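Local coordinates for protein putative oxidoreductase (PDB 3L6D) that probably binds NADP through an N-terminal Rossmann-type domain and works as an oxidoreductase, at residues F8-S13 / R34-N39; A62-P67 / A89-H94. All blocks are in the same frame, centred on the assembly; numbering follows the deposited sequence.

How the interactions relate
Both contacts belong to the NAD-binding domain, with centres about 11 Å apart, and both are partly buried, each with an exposed end. Interaction 1 joins strands 12-15 and 35-38 and runs from a salt bridge to buried side chains on the two faces of the sheet. Interaction 2 sets helix 59-65 beside helix 88-92: its leucines are buried, whereas its polar edge is bridged by water. One is therefore held by backbone bonds and charge, the other by van der Waals packing. They touch at Ser13, whose OG lies 2.6 Å from Ala62 O and 2.8 Å from Ser66 OG, both probable hydrogen bonds, from the strand to the helix and the turn after it.

Interaction 1: F8-S13 / R34-N39; sequences FEFDVS and RVAIWN
Arg34 folds back over residues 8-11 and grips Asp11 side-on, just ahead of the paired strands. A bend at chi3 (-65°) turns the guanidinium so that NE to Asp11 OD2 (3.2 Å) and NH2 to Asp11 OD1 (3.0 Å) are both hydrogen bonds of one salt bridge. With the two planes 56° apart, both donors come from above the carboxylate, while its oxygens lie almost in the guanidinium plane. Asp11 OD2 still has its anti lone pair for the Arg34 backbone N, at 2.8 Å, and Asp11 N in turn donates to Arg34 O at 2.9 Å. The short side chain of aspartate suits a place where one residue must serve backbone and side chain together; an alanine here would probably leave NE, NH2 and the backbone N of Arg34 without their shared acceptor and the guanidinium freer to turn. The backbone of Glu9 lies against one guanidinium face, and a water links NH1 to Glu9 OE1.

Further in, Phe10 and Ala36 meet on the face of the sheet that also carries Ser13. Ala36 CB sits over the Phe10 ring, 4.0 Å from its centroid and 14° off the normal, a CH-pi contact, while the ring's edge meets the Arg34 carbonyl carbon. A methyl is small enough to lie close against the ring face; the phenyl also meets the ring of His54. Parallel pairing then takes over, with Ala36 N donating to Val12 O at 3.1 Å. On the other face Val12 and Val35 lie side by side, Val12 CG1 to Val35 CG2 at 4.0 Å, against Leu28 of helix 19-30, which links the two strands in this Rossmann-type beta-alpha-beta crossover. The chemistry thus grades from charge pairing at the exposed end to apolar contact in the buried sheet.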
ATOM      1  N   PHE B   8      26.405 -26.178 -26.207  1.00 28.91           N
ATOM      2  CA  PHE B   8      26.034 -26.137 -24.777  1.00 26.44           C
ATOM      3  C   PHE B   8      25.087 -27.289 -24.490  1.00 25.61           C
ATOM      4  O   PHE B   8      24.114 -27.491 -25.225  1.00 27.20           O
ATOM      5  CB  PHE B   8      25.348 -24.813 -24.431  1.00 24.67           C
ATOM      6  CG  PHE B   8      26.299 -23.640 -24.336  1.00 25.08           C
ATOM      7  CD1 PHE B   8      26.285 -22.651 -25.317  1.00 22.07           C
ATOM      8  CD2 PHE B   8      27.207 -23.536 -23.267  1.00 22.43           C
ATOM      9  CE1 PHE B   8      27.131 -21.545 -25.231  1.00 25.72           C
ATOM     10  CE2 PHE B   8      28.083 -22.455 -23.183  1.00 24.12           C
ATOM     11  CZ  PHE B   8      28.039 -21.448 -24.157  1.00 21.35           C
ATOM     12  N   GLU B   9      25.389 -28.040 -23.431  1.00 23.75           N
ATOM     13  CA  GLU B   9      24.490 -29.069 -22.925  1.00 23.69           C
ATOM     14  C   GLU B   9      23.582 -28.473 -21.847  1.00 22.08           C
ATOM     15  O   GLU B   9      22.704 -29.151 -21.347  1.00 21.15           O
ATOM     16  CB  GLU B   9      25.278 -30.275 -22.348  1.00 24.93           C
ATOM     17  CG  GLU B   9      26.115 -31.072 -23.375  1.00 42.60           C
ATOM     18  CD  GLU B   9      25.323 -31.463 -24.620  1.00 27.94           C
ATOM     19  OE1 GLU B   9      24.206 -32.030 -24.486  1.00 43.79           O
ATOM     20  OE2 GLU B   9      25.802 -31.193 -25.757  1.00 43.72           O
ATOM     21  N   PHE B  10      23.805 -27.206 -21.478  1.00 20.34           N
ATOM     22  CA  PHE B  10      22.988 -26.584 -20.447  1.00 19.76           C
ATOM     23  C   PHE B  10      22.507 -25.205 -20.868  1.00 19.81           C
ATOM     24  O   PHE B  10      23.145 -24.526 -21.719  1.00 20.55           O
ATOM     25  CB  PHE B  10      23.749 -26.519 -19.116  1.00 21.06           C
ATOM     26  CG  PHE B  10      24.036 -27.864 -18.581  1.00 19.20           C
ATOM     27  CD1 PHE B  10      23.093 -28.547 -17.834  1.00 20.39           C
ATOM     28  CD2 PHE B  10      25.237 -28.502 -18.921  1.00 21.12           C
ATOM     29  CE1 PHE B  10      23.378 -29.833 -17.365  1.00 19.47           C
ATOM     30  CE2 PHE B  10      25.525 -29.773 -18.462  1.00 19.74           C
ATOM     31  CZ  PHE B  10      24.588 -30.447 -17.701  1.00 22.43           C
ATOM     32  N   ASP B  11      21.375 -24.808 -20.298  1.00 18.67           N
ATOM     33  CA  ASP B  11      20.793 -23.507 -20.592  1.00 18.76           C
ATOM     34  C   ASP B  11      21.292 -22.413 -19.654  1.00 19.10           C
ATOM     35  O   ASP B  11      21.315 -21.225 -20.013  1.00 21.47           O
ATOM     36  CB  ASP B  11      19.283 -23.637 -20.463  1.00 19.68           C
ATOM     37  CG  ASP B  11      18.724 -24.586 -21.470  1.00 22.15           C
ATOM     38  OD1 ASP B  11      18.969 -24.339 -22.667  1.00 20.59           O
ATOM     39  OD2 ASP B  11      18.076 -25.567 -21.073  1.00 20.90           O
ATOM     40  N   VAL B  12      21.666 -22.806 -18.446  1.00 17.57           N
ATOM     41  CA  VAL B  12      21.977 -21.845 -17.373  1.00 15.56           C
ATOM     42  C   VAL B  12      22.703 -22.556 -16.259  1.00 16.43           C
ATOM     43  O   VAL B  12      22.411 -23.711 -15.942  1.00 16.60           O
ATOM     44  CB  VAL B  12      20.698 -21.147 -16.822  1.00 15.40           C
ATOM     45  CG1 VAL B  12      19.682 -22.160 -16.264  1.00 17.04           C
ATOM     46  CG2 VAL B  12      21.057 -20.045 -15.761  1.00 16.92           C
ATOM     47  N   SER B  13      23.662 -21.871 -15.639  1.00 16.56           N
ATOM     48  CA  SER B  13      24.339 -22.441 -14.484  1.00 17.86           C
ATOM     49  C   SER B  13      23.976 -21.516 -13.326  1.00 18.74           C
ATOM     50  O   SER B  13      23.658 -20.344 -13.552  1.00 18.79           O
ATOM     51  CB  SER B  13      25.870 -22.432 -14.663  1.00 17.48           C
ATOM     52  OG  SER B  13      26.257 -23.344 -15.702  1.00 19.19           O
ATOM     53  N   ARG B  34      17.822 -26.906 -18.666  1.00 17.56           N
ATOM     54  CA  ARG B  34      18.850 -27.836 -18.299  1.00 17.26           C
ATOM     55  C   ARG B  34      19.749 -26.952 -17.431  1.00 17.03           C
ATOM     56  O   ARG B  34      20.239 -25.898 -17.921  1.00 18.03           O
ATOM     57  CB  ARG B  34      19.611 -28.273 -19.539  1.00 18.96           C
ATOM     58  CG  ARG B  34      18.733 -29.110 -20.546  1.00 17.45           C
ATOM     59  CD  ARG B  34      19.431 -29.224 -21.895  1.00 21.24           C
ATOM     60  NE  ARG B  34      19.566 -27.916 -22.566  1.00 19.89           N
ATOM     61  CZ  ARG B  34      20.323 -27.691 -23.645  1.00 23.81           C
ATOM     62  NH1 ARG B  34      21.048 -28.692 -24.210  1.00 20.80           N
ATOM     63  NH2 ARG B  34      20.349 -26.472 -24.180  1.00 21.48           N
ATOM     64  N   VAL B  35      19.882 -27.324 -16.164  1.00 15.45           N
ATOM     65  CA  VAL B  35      20.601 -26.453 -15.168  1.00 14.24           C
ATOM     66  C   VAL B  35      21.836 -27.148 -14.595  1.00 16.42           C
ATOM     67  O   VAL B  35      21.756 -28.290 -14.115  1.00 17.49           O
ATOM     68  CB  VAL B  35      19.656 -26.067 -13.989  1.00 13.36           C
ATOM     69  CG1 VAL B  35      20.348 -25.035 -13.030  1.00 16.18           C
ATOM     70  CG2 VAL B  35      18.301 -25.495 -14.476  1.00 16.10           C
ATOM     71  N   ALA B  36      22.966 -26.433 -14.592  1.00 17.32           N
ATOM     72  CA  ALA B  36      24.161 -26.924 -13.960  1.00 17.46           C
ATOM     73  C   ALA B  36      24.429 -26.040 -12.749  1.00 16.83           C
ATOM     74  O   ALA B  36      24.077 -24.864 -12.751  1.00 16.70           O
ATOM     75  CB  ALA B  36      25.338 -26.894 -14.951  1.00 16.54           C
ATOM     76  N   ILE B  37      24.988 -26.636 -11.697  1.00 16.49           N
ATOM     77  CA  ILE B  37      25.183 -25.908 -10.414  1.00 16.26           C
ATOM     78  C   ILE B  37      26.555 -26.181  -9.858  1.00 17.02           C
ATOM     79  O   ILE B  37      27.218 -27.207 -10.182  1.00 15.12           O
ATOM     80  CB  ILE B  37      24.127 -26.306  -9.329  1.00 17.39           C
ATOM     81  CG1 ILE B  37      24.281 -27.808  -8.985  1.00 18.73           C
ATOM     82  CG2 ILE B  37      22.648 -25.908  -9.789  1.00 16.95           C
ATOM     83  CD1 ILE B  37      23.460 -28.252  -7.789  1.00 20.23           C
ATOM     84  N   TRP B  38      26.976 -25.264  -8.985  1.00 18.91           N
ATOM     85  CA  TRP B  38      28.173 -25.470  -8.189  1.00 22.19           C
ATOM     86  C   TRP B  38      27.920 -24.741  -6.893  1.00 22.31           C
ATOM     87  O   TRP B  38      27.295 -23.692  -6.876  1.00 19.70           O
ATOM     88  CB  TRP B  38      29.431 -24.889  -8.863  1.00 24.37           C
ATOM     89  CG  TRP B  38      30.682 -25.048  -7.994  1.00 26.42           C
ATOM     90  CD1 TRP B  38      31.562 -26.101  -7.980  1.00 25.73           C
ATOM     91  CD2 TRP B  38      31.137 -24.135  -7.001  1.00 25.97           C
ATOM     92  NE1 TRP B  38      32.559 -25.882  -7.040  1.00 25.96           N
ATOM     93  CE2 TRP B  38      32.317 -24.681  -6.429  1.00 27.21           C
ATOM     94  CE3 TRP B  38      30.675 -22.899  -6.551  1.00 26.54           C
ATOM     95  CZ2 TRP B  38      33.020 -24.032  -5.406  1.00 27.16           C
ATOM     96  CZ3 TRP B  38      31.375 -22.257  -5.519  1.00 27.57           C
ATOM     97  CH2 TRP B  38      32.529 -22.828  -4.970  1.00 27.63           C
ATOM     98  N   ASN B  39      28.406 -25.326  -5.808  1.00 26.55           N
ATOM     99  CA  ASN B  39      28.386 -24.693  -4.536  1.00 32.50           C
ATOM    100  C   ASN B  39      29.334 -25.337  -3.557  1.00 34.50           C
ATOM    101  O   ASN B  39      30.125 -26.215  -3.912  1.00 32.11           O
ATOM    102  CB  ASN B  39      27.012 -24.821  -3.934  1.00 37.25           C
ATOM    103  CG  ASN B  39      26.752 -23.761  -2.938  1.00 53.03           C
ATOM    104  OD1 ASN B  39      26.583 -22.614  -3.305  1.00 40.75           O
ATOM    105  ND2 ASN B  39      26.762 -24.116  -1.663  1.00 39.89           N
TER
HETATM  106  O   HOH W   1      22.565 -28.432 -27.173  1.00 32.28           O
HETATM  107  O   HOH W   2      21.310 -31.494 -23.794  1.00 31.91           O

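Interaction 2: A62-P67 / A89-H94; sequences ALSASP and ARALAH
The backbones come nearest at Ser64 and Ala91, CA to CA 5.8 Å, and have separated to 7.6 Å between the CA atoms of Pro67 and His94, with no direct hydrogen bond crossing between the segments. Such a close approach of two helices calls for a small residue, and alanine supplies it. The CB of Ala91 points at the other helix and nestles against Leu63 CB (4.0 Å) and Ser64 OG (3.8 Å), adding little bulk of its own.

Leu63 carries the apolar half of the contact. Beyond its CB, the branch ending in CD1 reaches across to CD2 of Leu92, 3.8 Å away, the two side chains meeting at a slant. Leu92 starts out from its backbone away from helix 59-65; with CG anti to the carbonyl carbon (chi1 -66°) and an extended second torsion, the chain returns far enough for one methyl to touch. Leucine's length and forked end let it span this distance, and both residues are buried, as their wholly apolar side chains require.

Toward the solvent the chemistry changes. Ser64 OG bonds to Lys60 O one helical turn earlier, and also to a water at 3.1 Å. That water donates to Ala91 O at 2.6 Å, so the carbonyl near the end of a short helix is satisfied across the gap. A serine fits this exposed position, being slim enough to lie beside Ala91 while offering a polar group to the solvent.

Below the leucines lies the sheet: Leu63 and Leu92 both rest on Ile97 of strand 96-99. Arg95, just before that strand, bonds to the carbonyl oxygens of Leu63 and Ser64, while the backbone of Pro67 bonds to Thr96, leading from helix 59-65 into strand 68-71 alongside strand 96-99.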
ATOM      1  N   ALA B  62      31.229 -24.806 -14.279  1.00 20.28           N
ATOM      2  CA  ALA B  62      29.865 -24.249 -14.280  1.00 20.07           C
ATOM      3  C   ALA B  62      29.747 -23.063 -15.272  1.00 21.07           C
ATOM      4  O   ALA B  62      28.764 -22.957 -16.034  1.00 20.37           O
ATOM      5  CB  ALA B  62      29.492 -23.831 -12.885  1.00 18.10           C
ATOM      6  N   LEU B  63      30.777 -22.200 -15.291  1.00 21.23           N
ATOM      7  CA  LEU B  63      30.830 -21.088 -16.246  1.00 21.58           C
ATOM      8  C   LEU B  63      30.863 -21.559 -17.679  1.00 23.43           C
ATOM      9  O   LEU B  63      30.160 -20.985 -18.537  1.00 23.17           O
ATOM     10  CB  LEU B  63      32.026 -20.154 -15.965  1.00 21.45           C
ATOM     11  CG  LEU B  63      31.876 -19.371 -14.664  1.00 19.69           C
ATOM     12  CD1 LEU B  63      33.218 -18.648 -14.329  1.00 21.16           C
ATOM     13  CD2 LEU B  63      30.717 -18.362 -14.799  1.00 20.11           C
ATOM     14  N   SER B  64      31.630 -22.633 -17.926  1.00 23.21           N
ATOM     15  CA  SER B  64      31.817 -23.157 -19.267  1.00 23.53           C
ATOM     16  C   SER B  64      30.569 -23.871 -19.743  1.00 24.00           C
ATOM     17  O   SER B  64      30.265 -23.887 -20.944  1.00 24.73           O
ATOM     18  CB  SER B  64      33.055 -24.095 -19.329  1.00 23.62           C
ATOM     19  OG  SER B  64      34.250 -23.341 -19.107  1.00 29.35           O
ATOM     20  N   ALA B  65      29.829 -24.446 -18.799  1.00 24.13           N
ATOM     21  CA  ALA B  65      28.729 -25.379 -19.151  1.00 23.56           C
ATOM     22  C   ALA B  65      27.527 -24.712 -19.799  1.00 22.29           C
ATOM     23  O   ALA B  65      26.751 -25.389 -20.480  1.00 21.59           O
ATOM     24  CB  ALA B  65      28.266 -26.160 -17.925  1.00 24.21           C
ATOM     25  N   SER B  66      27.347 -23.410 -19.562  1.00 20.98           N
ATOM     26  CA  SER B  66      26.110 -22.705 -20.009  1.00 20.47           C
ATOM     27  C   SER B  66      26.470 -21.340 -20.572  1.00 19.94           C
ATOM     28  O   SER B  66      27.464 -20.786 -20.168  1.00 21.27           O
ATOM     29  CB  SER B  66      25.194 -22.491 -18.789  1.00 19.42           C
ATOM     30  OG  SER B  66      24.958 -23.714 -18.105  1.00 19.39           O
ATOM     31  N   PRO B  67      25.618 -20.741 -21.399  1.00 20.09           N
ATOM     32  CA  PRO B  67      25.952 -19.410 -21.941  1.00 19.73           C
ATOM     33  C   PRO B  67      25.799 -18.284 -20.876  1.00 19.52           C
ATOM     34  O   PRO B  67      26.393 -17.223 -21.013  1.00 18.54           O
ATOM     35  CB  PRO B  67      24.953 -19.256 -23.112  1.00 19.01           C
ATOM     36  CG  PRO B  67      23.771 -20.060 -22.662  1.00 26.90           C
ATOM     37  CD  PRO B  67      24.366 -21.278 -21.994  1.00 20.37           C
ATOM     38  N   ALA B  89      38.987 -16.684 -14.802  1.00 29.84           N
ATOM     39  CA  ALA B  89      39.089 -15.572 -15.739  1.00 30.61           C
ATOM     40  C   ALA B  89      38.922 -16.062 -17.174  1.00 30.74           C
ATOM     41  O   ALA B  89      38.070 -15.532 -17.931  1.00 31.23           O
ATOM     42  CB  ALA B  89      40.398 -14.824 -15.568  1.00 32.31           C
ATOM     43  N   ARG B  90      39.693 -17.082 -17.542  1.00 29.04           N
ATOM     44  CA  ARG B  90      39.585 -17.655 -18.866  1.00 30.40           C
ATOM     45  C   ARG B  90      38.153 -18.156 -19.156  1.00 28.09           C
ATOM     46  O   ARG B  90      37.661 -17.967 -20.260  1.00 27.09           O
ATOM     47  CB  ARG B  90      40.660 -18.739 -19.086  1.00 33.86           C
ATOM     48  CG  ARG B  90      41.020 -19.035 -20.543  1.00 59.78           C
ATOM     49  CD  ARG B  90      40.618 -20.459 -20.866  1.00 38.86           C
ATOM     50  NE  ARG B  90      40.554 -20.827 -22.292  1.00 60.64           N
ATOM     51  CZ  ARG B  90      39.527 -20.554 -23.112  1.00 42.32           C
ATOM     52  NH1 ARG B  90      38.472 -19.847 -22.680  1.00 60.95           N
ATOM     53  NH2 ARG B  90      39.561 -20.964 -24.378  1.00 60.46           N
ATOM     54  N   ALA B  91      37.475 -18.743 -18.164  1.00 25.90           N
ATOM     55  CA  ALA B  91      36.123 -19.305 -18.397  1.00 24.64           C
ATOM     56  C   ALA B  91      34.996 -18.272 -18.452  1.00 22.99           C
ATOM     57  O   ALA B  91      33.883 -18.603 -18.863  1.00 22.40           O
ATOM     58  CB  ALA B  91      35.806 -20.385 -17.366  1.00 24.87           C
ATOM     59  N   LEU B  92      35.266 -17.034 -18.022  1.00 21.52           N
ATOM     60  CA  LEU B  92      34.340 -15.913 -18.229  1.00 22.02           C
ATOM     61  C   LEU B  92      34.138 -15.488 -19.704  1.00 23.05           C
ATOM     62  O   LEU B  92      33.104 -14.881 -20.038  1.00 23.54           O
ATOM     63  CB  LEU B  92      34.813 -14.691 -17.413  1.00 21.02           C
ATOM     64  CG  LEU B  92      34.753 -14.896 -15.889  1.00 20.74           C
ATOM     65  CD1 LEU B  92      35.447 -13.748 -15.132  1.00 21.65           C
ATOM     66  CD2 LEU B  92      33.275 -15.028 -15.391  1.00 22.35           C
ATOM     67  N   ALA B  93      35.118 -15.750 -20.579  1.00 22.65           N
ATOM     68  CA  ALA B  93      35.075 -15.215 -21.960  1.00 22.55           C
ATOM     69  C   ALA B  93      33.778 -15.671 -22.636  1.00 21.51           C
ATOM     70  O   ALA B  93      33.448 -16.861 -22.578  1.00 21.24           O
ATOM     71  CB  ALA B  93      36.271 -15.699 -22.794  1.00 23.08           C
ATOM     72  N   HIS B  94      33.059 -14.728 -23.253  1.00 19.87           N
ATOM     73  CA  HIS B  94      31.820 -15.038 -23.964  1.00 21.87           C
ATOM     74  C   HIS B  94      30.707 -15.636 -23.104  1.00 22.21           C
ATOM     75  O   HIS B  94      29.792 -16.281 -23.628  1.00 23.20           O
ATOM     76  CB  HIS B  94      32.115 -15.941 -25.146  1.00 22.62           C
ATOM     77  CG  HIS B  94      33.232 -15.435 -25.984  1.00 25.76           C
ATOM     78  ND1 HIS B  94      33.247 -14.149 -26.487  1.00 23.82           N
ATOM     79  CD2 HIS B  94      34.399 -16.006 -26.349  1.00 23.79           C
ATOM     80  CE1 HIS B  94      34.358 -13.969 -27.173  1.00 25.53           C
ATOM     81  NE2 HIS B  94      35.069 -15.084 -27.115  1.00 26.25           N
TER
HETATM   82  O   HOH W   3      33.817 -20.626 -20.436  1.00 38.20           O